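Local coordinates for mandelate racemase/muconate lactonizing enzyme, C-terminal domain protein (Paracoccus denitrificans, PDB 4DWD) that binds magnesium and, as a member of the mandelate racemase and muconate lactonizing enzyme family, probably acts as a hydro-lyase, at residues 104-107 / 108-112; 65-68 / 69-72; 144-147 / 148-152; 136-139 / 140-144. All blocks are in the same frame, centred on the assembly; numbering follows the deposited sequence.

Contact 1: residues 104-107 / 108-112; sequences DLKG and KLLGQ
The last turns of helix 90-110 bring Asp104 and Lys108 together one turn apart, just before the chain leaves the helix through a Schellman motif. The Lys108 chain is extended beyond CG and runs back along the turn; its CG lies 3.4 Å from Asp104 O and its CE 3.6 Å from Asp104 OD1. The charges stop short of a salt bridge, with Lys108 NZ 4.1 Å from Asp104 OD2, and a water closes the gap, donating to OD2 and accepting from NZ. Each polar end has a further partner: Asp104 OD1 takes Leu355 N, OD2 takes Trp39 N, and Lys108 NZ reaches Val37 O. Cutting Lys108 back to an alanine is likely to leave Val37 O and the bridging water without their amine and Asp104 without its nearby positive charge. Beyond the regular bonds Lys108 N to Asp104 O, Leu109 N to Leu105 O and Leu110 N to Lys106 O, the helix closes in that Schellman turn: Gly111 has positive phi (66°), and Gln112 N bonds to Gly107 O at 3.0 Å. A CB on Gly107 would run into Gln112 O. On another side of the helix, Leu110 CD1 packs 3.9 Å from both CG and CE of Lys106. The extended Lys106 chain, its CG turned beside the carbonyl carbon (chi1 175°), carries NZ to Leu117 O of the second subunit.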
ATOM      1  N   ASP B 104      10.000 -43.586  -1.081  1.00 10.38           N
ATOM      2  CA  ASP B 104       9.863 -44.925  -0.485  1.00 11.12           C
ATOM      3  C   ASP B 104      11.016 -45.823  -0.985  1.00 11.78           C
ATOM      4  O   ASP B 104      11.714 -46.478  -0.185  1.00 12.20           O
ATOM      5  CB  ASP B 104       8.483 -45.498  -0.847  1.00 11.57           C
ATOM      6  CG  ASP B 104       8.104 -46.731  -0.034  1.00 12.13           C
ATOM      7  OD1 ASP B 104       8.603 -46.921   1.099  1.00 13.81           O
ATOM      8  OD2 ASP B 104       7.263 -47.505  -0.545  1.00 13.24           O
ATOM      9  N   LEU B 105      11.256 -45.807  -2.297  1.00 11.21           N
ATOM     10  CA  LEU B 105      12.383 -46.559  -2.867  1.00 11.89           C
ATOM     11  C   LEU B 105      13.728 -46.115  -2.308  1.00 12.08           C
ATOM     12  O   LEU B 105      14.581 -46.951  -1.987  1.00 13.11           O
ATOM     13  CB  LEU B 105      12.416 -46.483  -4.399  1.00 13.18           C
ATOM     14  CG  LEU B 105      11.561 -47.462  -5.185  1.00 14.02           C
ATOM     15  CD1 LEU B 105      11.575 -47.097  -6.655  1.00 13.99           C
ATOM     16  CD2 LEU B 105      12.025 -48.898  -4.955  1.00 14.75           C
ATOM     17  N   LYS B 106      13.913 -44.798  -2.202  1.00 11.72           N
ATOM     18  CA  LYS B 106      15.141 -44.242  -1.653  1.00 11.69           C
ATOM     19  C   LYS B 106      15.402 -44.719  -0.217  1.00 12.18           C
ATOM     20  O   LYS B 106      16.524 -45.107   0.122  1.00 12.41           O
ATOM     21  CB  LYS B 106      15.086 -42.711  -1.741  1.00 11.37           C
ATOM     22  CG  LYS B 106      16.262 -42.021  -1.077  1.00 12.52           C
ATOM     23  CD  LYS B 106      16.151 -40.521  -1.237  1.00 14.80           C
ATOM     24  CE  LYS B 106      17.198 -39.830  -0.387  1.00 16.23           C
ATOM     25  NZ  LYS B 106      17.149 -38.350  -0.577  1.00 17.41           N
ATOM     26  N   GLY B 107      14.377 -44.690   0.634  1.00 11.30           N
ATOM     27  CA  GLY B 107      14.525 -45.159   2.007  1.00 12.07           C
ATOM     28  C   GLY B 107      14.905 -46.632   2.050  1.00 12.15           C
ATOM     29  O   GLY B 107      15.763 -47.028   2.828  1.00 12.03           O
ATOM     30  N   LYS B 108      14.262 -47.441   1.213  1.00 12.04           N
ATOM     31  CA  LYS B 108      14.623 -48.862   1.114  1.00 12.68           C
ATOM     32  C   LYS B 108      16.063 -49.037   0.611  1.00 13.53           C
ATOM     33  O   LYS B 108      16.822 -49.823   1.178  1.00 16.60           O
ATOM     34  CB  LYS B 108      13.609 -49.623   0.254  1.00 12.35           C
ATOM     35  CG  LYS B 108      12.216 -49.651   0.868  1.00 12.85           C
ATOM     36  CD  LYS B 108      11.233 -50.397  -0.017  1.00 15.52           C
ATOM     37  CE  LYS B 108       9.834 -50.307   0.573  1.00 16.53           C
ATOM     38  NZ  LYS B 108       8.908 -51.259  -0.101  1.00 18.42           N
ATOM     39  N   LEU B 109      16.446 -48.298  -0.432  1.00 13.06           N
ATOM     40  CA  LEU B 109      17.830 -48.358  -0.944  1.00 14.37           C
ATOM     41  C   LEU B 109      18.842 -48.040   0.154  1.00 14.39           C
ATOM     42  O   LEU B 109      19.846 -48.741   0.305  1.00 15.32           O
ATOM     43  CB  LEU B 109      18.036 -47.394  -2.131  1.00 13.74           C
ATOM     44  CG  LEU B 109      19.489 -47.168  -2.614  1.00 15.24           C
ATOM     45  CD1 LEU B 109      20.109 -48.452  -3.169  1.00 16.22           C
ATOM     46  CD2 LEU B 109      19.569 -46.038  -3.634  1.00 18.28           C
ATOM     47  N   LEU B 110      18.575 -46.984   0.916  1.00 13.40           N
ATOM     48  CA  LEU B 110      19.564 -46.461   1.856  1.00 12.74           C
ATOM     49  C   LEU B 110      19.399 -47.038   3.261  1.00 12.79           C
ATOM     50  O   LEU B 110      20.163 -46.693   4.162  1.00 14.68           O
ATOM     51  CB  LEU B 110      19.499 -44.923   1.894  1.00 13.29           C
ATOM     52  CG  LEU B 110      19.764 -44.190   0.569  1.00 12.78           C
ATOM     53  CD1 LEU B 110      19.611 -42.692   0.759  1.00 14.62           C
ATOM     54  CD2 LEU B 110      21.152 -44.488   0.021  1.00 15.38           C
ATOM     55  N   GLY B 111      18.398 -47.903   3.437  1.00 12.98           N
ATOM     56  CA  GLY B 111      18.126 -48.552   4.719  1.00 12.33           C
ATOM     57  C   GLY B 111      17.673 -47.644   5.849  1.00 12.47           C
ATOM     58  O   GLY B 111      18.019 -47.878   7.009  1.00 14.46           O
ATOM     59  N   GLN B 112      16.883 -46.615   5.532  1.00 12.35           N
ATOM     60  CA  GLN B 112      16.475 -45.627   6.533  1.00 12.33           C
ATOM     61  C   GLN B 112      15.014 -45.262   6.359  1.00 11.83           C
ATOM     62  O   GLN B 112      14.534 -45.147   5.220  1.00 12.00           O
ATOM     63  CB  GLN B 112      17.302 -44.342   6.404  1.00 12.23           C
ATOM     64  CG  GLN B 112      18.787 -44.500   6.720  1.00 12.28           C
ATOM     65  CD  GLN B 112      19.045 -44.838   8.179  1.00 13.87           C
ATOM     66  OE1 GLN B 112      18.253 -44.491   9.061  1.00 15.77           O
ATOM     67  NE2 GLN B 112      20.168 -45.497   8.446  1.00 17.23           N
TER
HETATM   68  O   HOH W   1       6.458 -49.842   0.541  1.00 21.58           O

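Contact 2: residues 65-68 / 69-72; sequences GQEV and LDHA
Glu67 and Asp70 meet where the loop after helix 49-63 turns into helix 71-81. Asp70 N donates to Glu67 O at 3.0 Å, approaching from above the carbonyl plane, 55° out of it. The side chains touch by an oxygen against a methylene: Asp70 OD2 lies 3.6 Å from Glu67 CB, while the two carboxylate planes stand 65° apart. Glu67 folds at its second torsion (chi2 -81°), and its OE1 ends 6.0 Å from Asp70 OD2. Next along the turn, His71 N makes a weak bond to Val68 O at 3.4 Å.

Two waters form the next layer. One donates to Gln66 OE1 and to Asp70 OD2 (2.9 Å) and accepts from Glu67 N; the other donates to Glu67 OE1 and accepts from Leu69 N at 3.0 Å. Asp70 holds the N-cap position, yet its side chain makes no capping bond. Its OD1 instead forms a salt bridge with Lys116 of the second subunit, and Glu67 OE2 pairs with Lys4. Further in, the His71 ring meets that of Trp103.

Glu67 also belongs to a calcium site seen for this protein, although no calcium is bound to this chain. With a lysine for each carboxylate and waters on their other oxygens, the two acids can probably both stay ionised near each other at the subunit interface.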
ATOM      1  N   GLY B  65      14.271 -46.299 -16.527  1.00 14.29           N
ATOM      2  CA  GLY B  65      15.688 -46.262 -16.908  1.00 15.61           C
ATOM      3  C   GLY B  65      16.513 -45.201 -16.194  1.00 15.41           C
ATOM      4  O   GLY B  65      17.736 -45.133 -16.358  1.00 15.97           O
ATOM      5  N   GLN B  66      15.847 -44.372 -15.394  1.00 14.87           N
ATOM      6  CA  GLN B  66      16.523 -43.276 -14.697  1.00 14.09           C
ATOM      7  C   GLN B  66      16.870 -43.646 -13.249  1.00 14.34           C
ATOM      8  O   GLN B  66      16.395 -44.649 -12.722  1.00 15.85           O
ATOM      9  CB  GLN B  66      15.665 -42.007 -14.739  1.00 15.07           C
ATOM     10  CG  GLN B  66      15.420 -41.474 -16.146  1.00 15.61           C
ATOM     11  CD  GLN B  66      16.701 -41.035 -16.821  1.00 16.70           C
ATOM     12  OE1 GLN B  66      17.446 -40.227 -16.283  1.00 18.64           O
ATOM     13  NE2 GLN B  66      16.951 -41.554 -18.013  1.00 18.94           N
ATOM     14  N   GLU B  67      17.692 -42.822 -12.611  1.00 14.54           N
ATOM     15  CA  GLU B  67      18.185 -43.120 -11.269  1.00 15.94           C
ATOM     16  C   GLU B  67      17.188 -42.710 -10.181  1.00 13.84           C
ATOM     17  O   GLU B  67      16.747 -41.562 -10.146  1.00 13.86           O
ATOM     18  CB  GLU B  67      19.529 -42.414 -11.050  1.00 18.40           C
ATOM     19  CG  GLU B  67      20.648 -42.917 -11.954  1.00 24.22           C
ATOM     20  CD  GLU B  67      21.279 -44.189 -11.428  1.00 28.47           C
ATOM     21  OE1 GLU B  67      20.887 -44.632 -10.326  1.00 23.93           O
ATOM     22  OE2 GLU B  67      22.169 -44.745 -12.108  1.00 36.12           O
ATOM     23  N   VAL B  68      16.878 -43.640  -9.277  1.00 13.14           N
ATOM     24  CA  VAL B  68      15.970 -43.374  -8.151  1.00 13.32           C
ATOM     25  C   VAL B  68      16.372 -42.115  -7.393  1.00 14.11           C
ATOM     26  O   VAL B  68      15.526 -41.287  -7.053  1.00 15.67           O
ATOM     27  CB  VAL B  68      15.926 -44.575  -7.178  1.00 14.48           C
ATOM     28  CG1 VAL B  68      15.274 -44.213  -5.845  1.00 15.61           C
ATOM     29  CG2 VAL B  68      15.211 -45.742  -7.841  1.00 16.47           C
ATOM     30  N   LEU B  69      17.668 -41.957  -7.142  1.00 13.50           N
ATOM     31  CA  LEU B  69      18.130 -40.843  -6.320  1.00 14.35           C
ATOM     32  C   LEU B  69      17.961 -39.474  -6.974  1.00 14.86           C
ATOM     33  O   LEU B  69      17.976 -38.457  -6.272  1.00 17.39           O
ATOM     34  CB  LEU B  69      19.581 -41.050  -5.886  1.00 14.83           C
ATOM     35  CG  LEU B  69      19.819 -42.181  -4.872  1.00 15.17           C
ATOM     36  CD1 LEU B  69      21.297 -42.318  -4.567  1.00 16.17           C
ATOM     37  CD2 LEU B  69      19.051 -41.969  -3.576  1.00 15.43           C
ATOM     38  N   ASP B  70      17.770 -39.445  -8.297  1.00 13.58           N
ATOM     39  CA  ASP B  70      17.649 -38.186  -9.040  1.00 13.51           C
ATOM     40  C   ASP B  70      16.217 -37.647  -9.024  1.00 13.59           C
ATOM     41  O   ASP B  70      15.841 -36.882  -9.899  1.00 13.46           O
ATOM     42  CB  ASP B  70      18.116 -38.374 -10.497  1.00 13.87           C
ATOM     43  CG  ASP B  70      19.618 -38.515 -10.625  1.00 16.51           C
ATOM     44  OD1 ASP B  70      20.330 -38.253  -9.630  1.00 16.70           O
ATOM     45  OD2 ASP B  70      20.088 -38.881 -11.731  1.00 21.49           O
ATOM     46  N   HIS B  71      15.434 -38.016  -8.015  1.00 12.86           N
ATOM     47  CA  HIS B  71      13.995 -37.694  -8.001  1.00 13.01           C
ATOM     48  C   HIS B  71      13.654 -36.239  -8.236  1.00 13.56           C
ATOM     49  O   HIS B  71      12.697 -35.938  -8.955  1.00 12.60           O
ATOM     50  CB  HIS B  71      13.339 -38.186  -6.700  1.00 14.13           C
ATOM     51  CG  HIS B  71      13.799 -37.447  -5.463  1.00 14.96           C
ATOM     52  ND1 HIS B  71      13.198 -36.328  -5.016  1.00 15.57           N
ATOM     53  CD2 HIS B  71      14.855 -37.702  -4.588  1.00 17.93           C
ATOM     54  CE1 HIS B  71      13.837 -35.889  -3.912  1.00 16.29           C
ATOM     55  NE2 HIS B  71      14.846 -36.736  -3.653  1.00 18.58           N
ATOM     56  N   ALA B  72      14.409 -35.320  -7.638  1.00 13.16           N
ATOM     57  CA  ALA B  72      14.058 -33.900  -7.723  1.00 13.62           C
ATOM     58  C   ALA B  72      14.282 -33.358  -9.124  1.00 12.46           C
ATOM     59  O   ALA B  72      13.412 -32.689  -9.684  1.00 14.20           O
ATOM     60  CB  ALA B  72      14.819 -33.077  -6.688  1.00 13.34           C
TER
HETATM   61  O   HOH W   2      18.760 -40.438 -13.787  1.00 24.49           O
HETATM   62  O   HOH W   3      19.678 -44.106  -7.621  1.00 20.10           O

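Contact 3: residues 144-147 / 148-152; sequences VREV and ARRVE
Regular alpha-helical bonds run through residues 144-152: Ala148 N to Val144 O, Arg149 N to Arg145 O, Arg150 N to Glu146 O and Val151 N to Val147 O. On the outer side, Arg149 grips Glu146 side-on in a two-bond salt bridge. Arg149 NE meets Glu146 OE1 at 2.8 Å, almost straight at 173°, and Arg149 NH2 meets Glu146 OE2 at 2.7 Å. Both oxygens are approached on their syn side and lie near the guanidinium plane, at its edge, but the two groups are not coplanar: their planes stand 36° apart. Bends at Glu146 chi2 and Arg149 chi3 (73°) let both side chains run side by side before their ends join.

Glu146 OE2 has a second neighbour, a water 2.7 Å away that accepts from Arg150 NH1 and so bridges the two side chains. The chain of Arg150 passes close by, its CG 3.3 Å from Glu146 O and its CD 3.7 Å from Glu146 OE2. Its guanidinium turns inward, where NE forms a salt bridge with Glu154 and NH2 reaches Leu325 O. Replacing Glu146 by alanine would probably leave the Arg149 guanidinium without its mate and free to swing, and the bridging water without a carboxylate beside it.

On another side, Val147 CG1 packs 4.1 Å from Val151 CG2. Val147 rests on Ile132 and Ile161, and both valines meet Val159. The Glu146-Arg149 pair on the outer side and valines against the strands fit helix 140-154 as the crossover helix of the beta-alpha-beta unit from strand 125-132 to strand 158-162 in the enolase-type barrel domain.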
ATOM      1  N   VAL B 144     -24.130 -34.230  16.242  1.00 11.13           N
ATOM      2  CA  VAL B 144     -23.697 -34.567  17.595  1.00 11.18           C
ATOM      3  C   VAL B 144     -23.407 -36.071  17.748  1.00 11.92           C
ATOM      4  O   VAL B 144     -22.373 -36.452  18.285  1.00 11.80           O
ATOM      5  CB  VAL B 144     -24.695 -34.049  18.649  1.00 11.34           C
ATOM      6  CG1 VAL B 144     -24.304 -34.528  20.048  1.00 12.39           C
ATOM      7  CG2 VAL B 144     -24.752 -32.524  18.579  1.00 11.97           C
ATOM      8  N   ARG B 145     -24.305 -36.908  17.230  1.00 11.67           N
ATOM      9  CA  ARG B 145     -24.124 -38.353  17.325  1.00 11.94           C
ATOM     10  C   ARG B 145     -22.823 -38.813  16.664  1.00 12.49           C
ATOM     11  O   ARG B 145     -22.072 -39.603  17.247  1.00 13.89           O
ATOM     12  CB  ARG B 145     -25.324 -39.097  16.735  1.00 12.74           C
ATOM     13  CG  ARG B 145     -25.221 -40.601  16.949  1.00 14.41           C
ATOM     14  CD  ARG B 145     -26.429 -41.367  16.456  1.00 17.12           C
ATOM     15  NE  ARG B 145     -26.340 -42.776  16.852  1.00 22.24           N
ATOM     16  CZ  ARG B 145     -26.685 -43.281  18.045  1.00 24.20           C
ATOM     17  NH1 ARG B 145     -27.171 -42.513  19.030  1.00 19.04           N
ATOM     18  NH2 ARG B 145     -26.536 -44.582  18.255  1.00 28.04           N
ATOM     19  N   GLU B 146     -22.547 -38.310  15.465  1.00 12.65           N
ATOM     20  CA  GLU B 146     -21.359 -38.740  14.739  1.00 13.61           C
ATOM     21  C   GLU B 146     -20.090 -38.223  15.409  1.00 13.16           C
ATOM     22  O   GLU B 146     -19.098 -38.953  15.509  1.00 13.39           O
ATOM     23  CB  GLU B 146     -21.440 -38.312  13.273  1.00 14.68           C
ATOM     24  CG  GLU B 146     -20.247 -38.741  12.411  1.00 14.31           C
ATOM     25  CD  GLU B 146     -20.016 -40.248  12.298  1.00 17.65           C
ATOM     26  OE1 GLU B 146     -20.837 -41.084  12.750  1.00 17.57           O
ATOM     27  OE2 GLU B 146     -18.969 -40.606  11.727  1.00 19.07           O
ATOM     28  N   VAL B 147     -20.103 -36.974  15.877  1.00 12.67           N
ATOM     29  CA  VAL B 147     -18.934 -36.465  16.595  1.00 12.96           C
ATOM     30  C   VAL B 147     -18.658 -37.309  17.850  1.00 13.07           C
ATOM     31  O   VAL B 147     -17.517 -37.707  18.095  1.00 13.58           O
ATOM     32  CB  VAL B 147     -19.072 -34.966  16.952  1.00 11.91           C
ATOM     33  CG1 VAL B 147     -17.926 -34.515  17.854  1.00 13.53           C
ATOM     34  CG2 VAL B 147     -19.128 -34.121  15.682  1.00 12.36           C
ATOM     35  N   ALA B 148     -19.703 -37.600  18.631  1.00 12.78           N
ATOM     36  CA  ALA B 148     -19.534 -38.402  19.842  1.00 13.47           C
ATOM     37  C   ALA B 148     -18.961 -39.778  19.495  1.00 13.51           C
ATOM     38  O   ALA B 148     -18.067 -40.270  20.184  1.00 15.76           O
ATOM     39  CB  ALA B 148     -20.855 -38.543  20.581  1.00 12.47           C
ATOM     40  N   ARG B 149     -19.461 -40.380  18.416  1.00 13.09           N
ATOM     41  CA  ARG B 149     -18.981 -41.702  17.987  1.00 13.58           C
ATOM     42  C   ARG B 149     -17.479 -41.694  17.663  1.00 15.00           C
ATOM     43  O   ARG B 149     -16.729 -42.555  18.142  1.00 18.07           O
ATOM     44  CB  ARG B 149     -19.782 -42.181  16.776  1.00 14.36           C
ATOM     45  CG  ARG B 149     -19.487 -43.608  16.343  1.00 17.14           C
ATOM     46  CD  ARG B 149     -20.209 -43.942  15.047  1.00 17.91           C
ATOM     47  NE  ARG B 149     -19.600 -43.287  13.886  1.00 20.52           N
ATOM     48  CZ  ARG B 149     -18.508 -43.722  13.256  1.00 20.93           C
ATOM     49  NH1 ARG B 149     -17.886 -44.819  13.678  1.00 21.06           N
ATOM     50  NH2 ARG B 149     -18.033 -43.050  12.210  1.00 20.68           N
ATOM     51  N   ARG B 150     -17.049 -40.724  16.852  1.00 13.93           N
ATOM     52  CA  ARG B 150     -15.658 -40.642  16.406  1.00 15.48           C
ATOM     53  C   ARG B 150     -14.747 -40.336  17.597  1.00 15.59           C
ATOM     54  O   ARG B 150     -13.658 -40.892  17.720  1.00 15.70           O
ATOM     55  CB  ARG B 150     -15.491 -39.554  15.336  1.00 16.01           C
ATOM     56  CG  ARG B 150     -16.242 -39.752  14.018  1.00 16.78           C
ATOM     57  CD  ARG B 150     -15.541 -40.672  13.013  1.00 17.70           C
ATOM     58  NE  ARG B 150     -14.111 -40.371  12.886  1.00 15.54           N
ATOM     59  CZ  ARG B 150     -13.567 -39.582  11.964  1.00 14.24           C
ATOM     60  NH1 ARG B 150     -14.308 -39.017  11.013  1.00 13.52           N
ATOM     61  NH2 ARG B 150     -12.260 -39.370  11.999  1.00 15.08           N
ATOM     62  N   VAL B 151     -15.198 -39.446  18.481  1.00 14.68           N
ATOM     63  CA  VAL B 151     -14.392 -39.065  19.643  1.00 14.40           C
ATOM     64  C   VAL B 151     -14.178 -40.240  20.592  1.00 16.45           C
ATOM     65  O   VAL B 151     -13.063 -40.459  21.067  1.00 18.74           O
ATOM     66  CB  VAL B 151     -14.983 -37.844  20.385  1.00 14.79           C
ATOM     67  CG1 VAL B 151     -14.353 -37.675  21.766  1.00 16.91           C
ATOM     68  CG2 VAL B 151     -14.764 -36.599  19.550  1.00 14.17           C
ATOM     69  N   GLU B 152     -15.235 -41.014  20.827  1.00 16.87           N
ATOM     70  CA  GLU B 152     -15.136 -42.211  21.670  1.00 19.59           C
ATOM     71  C   GLU B 152     -14.116 -43.194  21.079  1.00 20.29           C
ATOM     72  O   GLU B 152     -13.326 -43.796  21.813  1.00 24.01           O
ATOM     73  CB  GLU B 152     -16.507 -42.885  21.840  1.00 21.27           C
ATOM     74  CG  GLU B 152     -16.569 -43.955  22.938  1.00 23.74           C
ATOM     75  CD  GLU B 152     -15.943 -45.287  22.547  1.00 26.74           C
ATOM     76  OE1 GLU B 152     -15.886 -45.617  21.337  1.00 27.54           O
ATOM     77  OE2 GLU B 152     -15.500 -46.015  23.461  1.00 36.11           O
TER
HETATM   78  O   HOH W   4     -17.026 -39.601  10.141  1.00 20.12           O

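Contact 4: residues 136-139 / 140-144; sequences AARS and VDEVV
The flat groups of Arg138 and Glu142 stand nearly square to each other, their planes 82° apart, and form no ion pair: Arg138 NE is 5.6 Å from Glu142 OE1. Glu142 O lies oblique to the guanidinium, and the polar end leads elsewhere, with Arg138 NH1 bonding to Gly133 O and Asn135 OD1. The carboxylate of Glu142 is met from above, 49° out of its plane, by Ser139 N, which donates to OE1 at 3.0 Å along a fairly straight bond. In return Glu142 N donates to Ser139 OG at 3.2 Å. These reciprocal bonds form a capping box, with Ser139 as the N-cap of helix 140-154. The OG is turned between its backbone N and carbonyl carbon (chi1 65°), which sets it under the first turn; it also gives a weak bond to Asp141 OD2 at 2.9 Å. Val143 N to Ser139 O begins the regular helical bonding.

The aliphatic part of Arg138 packs beside the box, its CB 3.7 Å from Val143 CG2 and 3.8 Å from Glu142 CB. Val143 in turn rests on Val184 of helix 174-188, and Lys180 of that helix bonds to Arg138 O.

Two acids in the first turn stand where the helix dipole is positive, so their negative charge is likely to be stabilised there, while Glu142 spends one oxygen on fixing the Ser139 amide as the chain enters the helix.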
ATOM      1  N   ALA B 136     -23.284 -30.684   6.371  1.00 14.38           N
ATOM      2  CA  ALA B 136     -24.303 -29.845   5.740  1.00 15.05           C
ATOM      3  C   ALA B 136     -25.638 -30.581   5.687  1.00 15.11           C
ATOM      4  O   ALA B 136     -26.687 -29.994   5.963  1.00 17.73           O
ATOM      5  CB  ALA B 136     -23.866 -29.397   4.349  1.00 15.89           C
ATOM      6  N   ALA B 137     -25.572 -31.878   5.380  1.00 15.31           N
ATOM      7  CA  ALA B 137     -26.747 -32.715   5.131  1.00 17.34           C
ATOM      8  C   ALA B 137     -27.383 -33.278   6.401  1.00 17.66           C
ATOM      9  O   ALA B 137     -28.522 -33.738   6.372  1.00 18.49           O
ATOM     10  CB  ALA B 137     -26.374 -33.852   4.189  1.00 17.24           C
ATOM     11  N   ARG B 138     -26.652 -33.241   7.508  1.00 14.39           N
ATOM     12  CA  ARG B 138     -27.130 -33.833   8.764  1.00 13.61           C
ATOM     13  C   ARG B 138     -28.028 -32.879   9.537  1.00 13.31           C
ATOM     14  O   ARG B 138     -27.897 -31.668   9.415  1.00 14.19           O
ATOM     15  CB  ARG B 138     -25.951 -34.187   9.664  1.00 13.14           C
ATOM     16  CG  ARG B 138     -25.154 -35.377   9.205  1.00 14.83           C
ATOM     17  CD  ARG B 138     -24.132 -35.779  10.252  1.00 15.22           C
ATOM     18  NE  ARG B 138     -23.466 -36.996   9.803  1.00 18.64           N
ATOM     19  CZ  ARG B 138     -22.179 -37.077   9.492  1.00 18.82           C
ATOM     20  NH1 ARG B 138     -21.397 -36.019   9.628  1.00 16.69           N
ATOM     21  NH2 ARG B 138     -21.673 -38.223   9.060  1.00 22.30           N
ATOM     22  N   SER B 139     -28.926 -33.440  10.348  1.00 12.79           N
ATOM     23  CA  SER B 139     -29.601 -32.675  11.391  1.00 13.09           C
ATOM     24  C   SER B 139     -28.610 -32.408  12.531  1.00 12.36           C
ATOM     25  O   SER B 139     -27.565 -33.052  12.627  1.00 11.84           O
ATOM     26  CB  SER B 139     -30.788 -33.464  11.946  1.00 12.84           C
ATOM     27  OG  SER B 139     -30.317 -34.635  12.594  1.00 14.74           O
ATOM     28  N   VAL B 140     -28.953 -31.470  13.412  1.00 11.93           N
ATOM     29  CA  VAL B 140     -28.120 -31.198  14.578  1.00 12.07           C
ATOM     30  C   VAL B 140     -27.847 -32.467  15.397  1.00 12.00           C
ATOM     31  O   VAL B 140     -26.703 -32.726  15.772  1.00 12.64           O
ATOM     32  CB  VAL B 140     -28.746 -30.106  15.482  1.00 12.72           C
ATOM     33  CG1 VAL B 140     -27.986 -29.984  16.799  1.00 12.59           C
ATOM     34  CG2 VAL B 140     -28.764 -28.756  14.779  1.00 15.30           C
ATOM     35  N   ASP B 141     -28.881 -33.267  15.666  1.00 12.13           N
ATOM     36  CA  ASP B 141     -28.678 -34.463  16.480  1.00 12.11           C
ATOM     37  C   ASP B 141     -27.764 -35.464  15.780  1.00 11.94           C
ATOM     38  O   ASP B 141     -27.002 -36.168  16.441  1.00 11.95           O
ATOM     39  CB  ASP B 141     -30.006 -35.130  16.883  1.00 13.36           C
ATOM     40  CG  ASP B 141     -30.809 -35.621  15.682  1.00 14.63           C
ATOM     41  OD1 ASP B 141     -30.642 -36.785  15.277  1.00 17.09           O
ATOM     42  OD2 ASP B 141     -31.595 -34.827  15.139  1.00 23.86           O
ATOM     43  N   GLU B 142     -27.830 -35.504  14.450  1.00 11.58           N
ATOM     44  CA  GLU B 142     -26.957 -36.398  13.679  1.00 11.55           C
ATOM     45  C   GLU B 142     -25.496 -35.945  13.720  1.00 11.69           C
ATOM     46  O   GLU B 142     -24.577 -36.773  13.801  1.00 12.68           O
ATOM     47  CB  GLU B 142     -27.444 -36.530  12.235  1.00 13.05           C
ATOM     48  CG  GLU B 142     -28.641 -37.455  12.095  1.00 14.16           C
ATOM     49  CD  GLU B 142     -29.466 -37.212  10.846  1.00 16.97           C
ATOM     50  OE1 GLU B 142     -29.066 -36.389   9.989  1.00 15.47           O
ATOM     51  OE2 GLU B 142     -30.530 -37.858  10.731  1.00 22.46           O
ATOM     52  N   VAL B 143     -25.277 -34.630  13.686  1.00 11.45           N
ATOM     53  CA  VAL B 143     -23.927 -34.111  13.822  1.00 11.16           C
ATOM     54  C   VAL B 143     -23.361 -34.502  15.190  1.00 11.65           C
ATOM     55  O   VAL B 143     -22.257 -35.048  15.293  1.00 12.24           O
ATOM     56  CB  VAL B 143     -23.890 -32.578  13.662  1.00 10.79           C
ATOM     57  CG1 VAL B 143     -22.491 -32.052  13.947  1.00 11.55           C
ATOM     58  CG2 VAL B 143     -24.350 -32.161  12.269  1.00 11.57           C
ATOM     59  N   VAL B 144     -24.130 -34.230  16.242  1.00 11.13           N
ATOM     60  CA  VAL B 144     -23.697 -34.567  17.595  1.00 11.18           C
ATOM     61  C   VAL B 144     -23.407 -36.071  17.748  1.00 11.92           C
ATOM     62  O   VAL B 144     -22.373 -36.452  18.285  1.00 11.80           O
ATOM     63  CB  VAL B 144     -24.695 -34.049  18.649  1.00 11.34           C
ATOM     64  CG1 VAL B 144     -24.304 -34.528  20.048  1.00 12.39           C
ATOM     65  CG2 VAL B 144     -24.752 -32.524  18.579  1.00 11.97           C
TER

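From the N terminus, contact 2 comes first and turns the loop after helix 49-63 into helix 71-81. Contact 1 follows at the far end of helix 90-110 and leads the chain out of it. The two touch, with Leu69 against Lys106 and Val68 against Leu105, and both reach the second subunit from the N-terminal domain. Contact 4 then starts helix 140-154 after strand 125-132; Arg138 also packs on Glu146. All are local: contacts 2, 1 and 4 follow in series, contact 3 takes over from contact 4 at their shared Val144, and none nests or crosses. Contacts 1 and 4 lie on opposite sides of the chain's centre, their centres about 45 Å apart.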